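Taurine dioxygenase (Burkholderia ambifaria, PDB 5VN6) probably acts as an iron-dependent taurine dioxygenase of the TfdA family, and is seen here with magnesium in its metal site. Local coordinates at residues 219-222 with 223-226; 211-215 with 216-220. One frame throughout, in Å; residues are numbered along the deposited sequence.

Contact 1 of 2, residues 219-222 with 223-226; sequences VRVG and QDAN
Arg220 and Asp224, four residues apart on one continuous run of chain, meet side-on: NE and NH2 of the guanidinium each take one oxygen of the carboxylate. The NE bond to OD2 of Asp224 is the straighter, 2.8 Å long at 177° and lying in the guanidinium plane, whereas NH2 reaches Asp224 OD1 at 3.0 Å on a more bent path, tilted from that plane. With the two flat groups turned 36° against each other, this salt bridge is twisted rather than coplanar. The bend of the arginine at chi3 swings its NE/NH2 edge round to face the carboxylate.

OD2 does more than pair with a charge. It also accepts Arg220 N at 2.9 Å through its anti lone pair, and Val221 N at 3.0 Å from above the carboxylate plane. Three donors therefore hold one oxygen and fix the rotation of the carboxylate, an environment that would be expected to favour its ionised form.

Asp224 N donates to Val221 O at 2.9 Å, the counterpart of the Val221 N bond, joining these residues twice in a tight turn leading into the short, weakly bonded helix 222-225. Gly222 O continues the winding by accepting both Ala225 N and Asn226 N, the latter almost straight at 169°.

Apart from these polar bonds, a small apolar contact sets CG2 of Val219 3.8 Å from CB of Ala225, and His214, from earlier in the same loop, touches both residues. CG2 of Val221 lies 4.0 Å from CG of Gln223, the two side chains running side by side at the protein surface.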
ATOM      1  N   VAL A 219      -9.505  -3.758  31.863  1.00 36.47           N
ATOM      2  CA  VAL A 219      -9.075  -2.509  32.480  1.00 38.65           C
ATOM      3  C   VAL A 219      -8.743  -2.761  33.945  1.00 41.85           C
ATOM      4  O   VAL A 219      -9.640  -3.019  34.761  1.00 39.35           O
ATOM      5  CB  VAL A 219     -10.132  -1.406  32.331  1.00 39.46           C
ATOM      6  CG1 VAL A 219      -9.745  -0.167  33.156  1.00 36.98           C
ATOM      7  CG2 VAL A 219     -10.310  -1.058  30.854  1.00 34.84           C
ATOM      8  N   ARG A 220      -7.457  -2.640  34.283  1.00 38.36           N
ATOM      9  CA  ARG A 220      -7.002  -2.645  35.668  1.00 42.75           C
ATOM     10  C   ARG A 220      -6.936  -1.216  36.199  1.00 42.74           C
ATOM     11  O   ARG A 220      -7.436  -0.914  37.291  1.00 41.36           O
ATOM     12  CB  ARG A 220      -5.617  -3.312  35.776  1.00 46.60           C
ATOM     13  CG  ARG A 220      -5.369  -4.547  34.874  1.00 45.34           C
ATOM     14  CD  ARG A 220      -3.845  -4.777  34.606  1.00 37.35           C
ATOM     15  NE  ARG A 220      -3.229  -3.598  33.971  1.00 35.76           N
ATOM     16  CZ  ARG A 220      -1.920  -3.404  33.806  1.00 40.65           C
ATOM     17  NH1 ARG A 220      -1.043  -4.315  34.227  1.00 41.69           N
ATOM     18  NH2 ARG A 220      -1.483  -2.301  33.211  1.00 34.95           N
ATOM     19  N   VAL A 221      -6.312  -0.328  35.426  1.00 36.09           N
ATOM     20  CA  VAL A 221      -6.145   1.067  35.787  1.00 39.30           C
ATOM     21  C   VAL A 221      -6.511   1.910  34.569  1.00 38.53           C
ATOM     22  O   VAL A 221      -6.632   1.403  33.449  1.00 33.45           O
ATOM     23  CB  VAL A 221      -4.706   1.380  36.270  1.00 33.24           C
ATOM     24  CG1 VAL A 221      -4.346   0.541  37.503  1.00 33.25           C
ATOM     25  CG2 VAL A 221      -3.683   1.135  35.131  1.00 26.86           C
ATOM     26  N   GLY A 222      -6.661   3.221  34.807  1.00 34.46           N
ATOM     27  CA  GLY A 222      -7.186   4.116  33.782  1.00 27.91           C
ATOM     28  C   GLY A 222      -6.421   4.070  32.472  1.00 25.72           C
ATOM     29  O   GLY A 222      -7.016   4.046  31.393  1.00 30.97           O
ATOM     30  N   GLN A 223      -5.077   4.067  32.534  1.00 33.28           N
ATOM     31  CA  GLN A 223      -4.355   4.098  31.267  1.00 29.63           C
ATOM     32  C   GLN A 223      -4.621   2.854  30.413  1.00 33.88           C
ATOM     33  O   GLN A 223      -4.436   2.918  29.192  1.00 28.80           O
ATOM     34  CB  GLN A 223      -2.843   4.310  31.469  1.00 39.22           C
ATOM     35  CG  GLN A 223      -2.072   3.243  32.203  1.00 37.24           C
ATOM     36  CD  GLN A 223      -0.559   3.364  31.954  1.00 44.21           C
ATOM     37  OE1 GLN A 223       0.068   2.436  31.453  1.00 35.99           O
ATOM     38  NE2 GLN A 223       0.021   4.500  32.318  1.00 37.15           N
ATOM     39  N   ASP A 224      -5.069   1.738  31.013  1.00 29.12           N
ATOM     40  CA  ASP A 224      -5.537   0.591  30.222  1.00 29.68           C
ATOM     41  C   ASP A 224      -6.743   0.966  29.344  1.00 38.10           C
ATOM     42  O   ASP A 224      -6.908   0.437  28.238  1.00 37.19           O
ATOM     43  CB  ASP A 224      -5.934  -0.576  31.141  1.00 31.41           C
ATOM     44  CG  ASP A 224      -4.771  -1.163  31.903  1.00 39.25           C
ATOM     45  OD1 ASP A 224      -3.619  -1.111  31.393  1.00 37.55           O
ATOM     46  OD2 ASP A 224      -5.018  -1.678  33.019  1.00 38.69           O
ATOM     47  N   ALA A 225      -7.623   1.843  29.838  1.00 33.85           N
ATOM     48  CA  ALA A 225      -8.799   2.217  29.046  1.00 34.23           C
ATOM     49  C   ALA A 225      -8.459   3.315  28.041  1.00 32.39           C
ATOM     50  O   ALA A 225      -8.851   3.250  26.871  1.00 32.29           O
ATOM     51  CB  ALA A 225      -9.943   2.664  29.968  1.00 31.90           C
ATOM     52  N   ASN A 226      -7.737   4.323  28.478  1.00 29.92           N
ATOM     53  CA  ASN A 226      -7.413   5.452  27.622  1.00 32.57           C
ATOM     54  C   ASN A 226      -5.990   5.869  27.962  1.00 33.51           C
ATOM     55  O   ASN A 226      -5.742   6.339  29.080  1.00 36.55           O
ATOM     56  CB  ASN A 226      -8.427   6.592  27.830  1.00 34.15           C
ATOM     57  CG  ASN A 226      -8.603   7.463  26.577  1.00 43.51           C
ATOM     58  OD1 ASN A 226      -7.825   7.359  25.620  1.00 43.71           O
ATOM     59  ND2 ASN A 226      -9.625   8.331  26.583  1.00 38.68           N
TER

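Contact 2 of 2, residues 211-215 with 216-220; sequences TNFHT and PARVR
A chi1 of -179° turns the ring of Phe213 away from its own backbone nitrogen, while Arg218 runs extended from CG to NE; together these torsions lay the arginine's aliphatic part over one face of the phenyl ring. The touching atom is Arg218 CD, 3.7 Å from the ring centroid of Phe213 and displaced toward the rim, a CH-pi contact. Beyond it the guanidinium lies 26° from the ring plane, and NH2 gives a long bond of 3.3 Å to Phe213 O, approaching from above the carbonyl plane. A water sits at the guanidinium edge, in its plane, accepting from Arg218 NH2 at 2.8 Å and donating to Asn212 O. The charge of Arg218 is met outside the loop: NH1 forms a salt bridge with Asp155 and also bonds to Gln152 O.

A second CH-pi contact is made by a valine. CG2 of Val219 stands over one face of the imidazole of His214, 4.1 Å from its centroid, while Val219 CG1 comes to 3.6 Å from His214 CE1. The same CG2 reaches Phe213 CE2, so one methyl group touches both rings.

Two successive turns, in the loop between strand 207-210 and helix 222-225, bring these side chains together. The first is an inverse gamma turn centred on His214, with a weak bond from Thr215 N to Phe213 O. The second is a beta turn over residues 215-218, as in type I, closed by Arg218 N to Thr215 O at 3.0 Å and extended by Val219 N, which reaches the same oxygen at 2.9 Å.

Phe213, the buried member, also packs on Leu156 and on Ala229 and Leu232 of helix 228-237. Asn212 ties the start of the loop to its surroundings, its side-chain amide bonding to Arg157 N and Asp155 O.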
ATOM      1  N   THR A 211     -17.076   1.245  22.033  1.00 29.86           N
ATOM      2  CA  THR A 211     -18.100   1.632  22.996  1.00 38.48           C
ATOM      3  C   THR A 211     -18.188   0.704  24.196  1.00 40.15           C
ATOM      4  O   THR A 211     -18.747   1.104  25.223  1.00 40.22           O
ATOM      5  CB  THR A 211     -19.481   1.678  22.332  1.00 41.85           C
ATOM      6  OG1 THR A 211     -19.714   0.450  21.629  1.00 44.19           O
ATOM      7  CG2 THR A 211     -19.608   2.864  21.372  1.00 41.62           C
ATOM      8  N   ASN A 212     -17.675  -0.525  24.097  1.00 32.61           N
ATOM      9  CA  ASN A 212     -17.859  -1.508  25.163  1.00 33.82           C
ATOM     10  C   ASN A 212     -16.534  -2.152  25.556  1.00 40.67           C
ATOM     11  O   ASN A 212     -16.492  -3.325  25.944  1.00 38.12           O
ATOM     12  CB  ASN A 212     -18.895  -2.570  24.760  1.00 38.82           C
ATOM     13  CG  ASN A 212     -18.496  -3.350  23.496  1.00 40.09           C
ATOM     14  OD1 ASN A 212     -17.526  -3.001  22.784  1.00 38.00           O
ATOM     15  ND2 ASN A 212     -19.240  -4.424  23.221  1.00 38.31           N
ATOM     16  N   PHE A 213     -15.446  -1.376  25.467  1.00 34.66           N
ATOM     17  CA  PHE A 213     -14.109  -1.843  25.814  1.00 34.88           C
ATOM     18  C   PHE A 213     -13.881  -1.874  27.322  1.00 37.21           C
ATOM     19  O   PHE A 213     -13.238  -2.796  27.837  1.00 34.06           O
ATOM     20  CB  PHE A 213     -13.071  -0.937  25.143  1.00 29.27           C
ATOM     21  CG  PHE A 213     -11.643  -1.327  25.415  1.00 32.76           C
ATOM     22  CD1 PHE A 213     -10.960  -2.164  24.537  1.00 26.25           C
ATOM     23  CD2 PHE A 213     -10.986  -0.859  26.561  1.00 35.93           C
ATOM     24  CE1 PHE A 213      -9.651  -2.533  24.788  1.00 35.17           C
ATOM     25  CE2 PHE A 213      -9.675  -1.223  26.822  1.00 35.43           C
ATOM     26  CZ  PHE A 213      -8.999  -2.062  25.929  1.00 37.89           C
ATOM     27  N   HIS A 214     -14.368  -0.860  28.039  1.00 35.37           N
ATOM     28  CA  HIS A 214     -14.021  -0.677  29.442  1.00 38.19           C
ATOM     29  C   HIS A 214     -14.739  -1.712  30.315  1.00 40.36           C
ATOM     30  O   HIS A 214     -15.851  -1.467  30.792  1.00 46.40           O
ATOM     31  CB  HIS A 214     -14.352   0.761  29.847  1.00 43.19           C
ATOM     32  CG  HIS A 214     -13.689   1.226  31.108  1.00 43.75           C
ATOM     33  ND1 HIS A 214     -13.646   0.462  32.254  1.00 45.79           N
ATOM     34  CD2 HIS A 214     -13.138   2.421  31.433  1.00 40.30           C
ATOM     35  CE1 HIS A 214     -13.050   1.147  33.217  1.00 45.37           C
ATOM     36  NE2 HIS A 214     -12.734   2.340  32.745  1.00 42.88           N
ATOM     37  N   THR A 215     -14.130  -2.878  30.492  1.00 45.19           N
ATOM     38  CA  THR A 215     -14.634  -3.987  31.288  1.00 46.13           C
ATOM     39  C   THR A 215     -13.553  -4.425  32.261  1.00 46.34           C
ATOM     40  O   THR A 215     -12.364  -4.174  32.030  1.00 43.23           O
ATOM     41  CB  THR A 215     -15.026  -5.185  30.403  1.00 46.45           C
ATOM     42  OG1 THR A 215     -13.850  -5.709  29.770  1.00 39.37           O
ATOM     43  CG2 THR A 215     -16.049  -4.779  29.331  1.00 44.80           C
ATOM     44  N   PRO A 216     -13.924  -5.095  33.358  1.00 44.40           N
ATOM     45  CA  PRO A 216     -12.897  -5.563  34.305  1.00 45.44           C
ATOM     46  C   PRO A 216     -11.883  -6.516  33.691  1.00 42.13           C
ATOM     47  O   PRO A 216     -10.757  -6.609  34.193  1.00 41.71           O
ATOM     48  CB  PRO A 216     -13.719  -6.263  35.396  1.00 51.09           C
ATOM     49  CG  PRO A 216     -15.070  -5.623  35.319  1.00 50.54           C
ATOM     50  CD  PRO A 216     -15.288  -5.362  33.850  1.00 48.37           C
ATOM     51  N   ALA A 217     -12.242  -7.222  32.617  1.00 43.03           N
ATOM     52  CA  ALA A 217     -11.301  -8.123  31.970  1.00 45.46           C
ATOM     53  C   ALA A 217     -10.201  -7.354  31.255  1.00 47.03           C
ATOM     54  O   ALA A 217      -9.065  -7.835  31.162  1.00 45.67           O
ATOM     55  CB  ALA A 217     -12.042  -9.030  30.990  1.00 47.59           C
ATOM     56  N   ARG A 218     -10.502  -6.148  30.777  1.00 46.37           N
ATOM     57  CA  ARG A 218      -9.533  -5.381  30.012  1.00 41.46           C
ATOM     58  C   ARG A 218      -8.901  -4.231  30.780  1.00 40.93           C
ATOM     59  O   ARG A 218      -7.845  -3.753  30.370  1.00 40.99           O
ATOM     60  CB  ARG A 218     -10.188  -4.803  28.757  1.00 41.77           C
ATOM     61  CG  ARG A 218     -10.766  -5.822  27.819  1.00 43.77           C
ATOM     62  CD  ARG A 218     -11.285  -5.122  26.584  1.00 45.19           C
ATOM     63  NE  ARG A 218     -11.883  -6.072  25.661  1.00 48.45           N
ATOM     64  CZ  ARG A 218     -13.185  -6.311  25.598  1.00 44.66           C
ATOM     65  NH1 ARG A 218     -13.645  -7.192  24.722  1.00 42.63           N
ATOM     66  NH2 ARG A 218     -14.026  -5.644  26.394  1.00 39.68           N
ATOM     67  N   VAL A 219      -9.505  -3.758  31.863  1.00 36.47           N
ATOM     68  CA  VAL A 219      -9.075  -2.509  32.480  1.00 38.65           C
ATOM     69  C   VAL A 219      -8.743  -2.761  33.945  1.00 41.85           C
ATOM     70  O   VAL A 219      -9.640  -3.019  34.761  1.00 39.35           O
ATOM     71  CB  VAL A 219     -10.132  -1.406  32.331  1.00 39.46           C
ATOM     72  CG1 VAL A 219      -9.745  -0.167  33.156  1.00 36.98           C
ATOM     73  CG2 VAL A 219     -10.310  -1.058  30.854  1.00 34.84           C
ATOM     74  N   ARG A 220      -7.457  -2.640  34.283  1.00 38.36           N
ATOM     75  CA  ARG A 220      -7.002  -2.645  35.668  1.00 42.75           C
ATOM     76  C   ARG A 220      -6.936  -1.216  36.199  1.00 42.74           C
ATOM     77  O   ARG A 220      -7.436  -0.914  37.291  1.00 41.36           O
ATOM     78  CB  ARG A 220      -5.617  -3.312  35.776  1.00 46.60           C
ATOM     79  CG  ARG A 220      -5.369  -4.547  34.874  1.00 45.34           C
ATOM     80  CD  ARG A 220      -3.845  -4.777  34.606  1.00 37.35           C
ATOM     81  NE  ARG A 220      -3.229  -3.598  33.971  1.00 35.76           N
ATOM     82  CZ  ARG A 220      -1.920  -3.404  33.806  1.00 40.65           C
ATOM     83  NH1 ARG A 220      -1.043  -4.315  34.227  1.00 41.69           N
ATOM     84  NH2 ARG A 220      -1.483  -2.301  33.211  1.00 34.95           N
TER
HETATM   85  O   HOH W   1     -16.799  -5.834  26.212  1.00 56.75           O

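Both contacts lie toward the surface, far from the magnesium site, contact 2 wholly in the loop after strand 207-210, contact 1 where that loop passes into helix 222-225. Contact 2 is the more inward in character, since it includes a buried aromatic ring and its arginine is tied to Asp155; contact 1 has no buried residue and keeps its salt bridge within the turn. The arginine of contact 2 works as much through its aliphatic chain as through its charge, whereas that of contact 1 works chiefly through its guanidinium. Val219 and Arg220 belong to both ranges, and the two regions also pack directly, CB of Ala225 lying 3.5 Å from CD2 of His214.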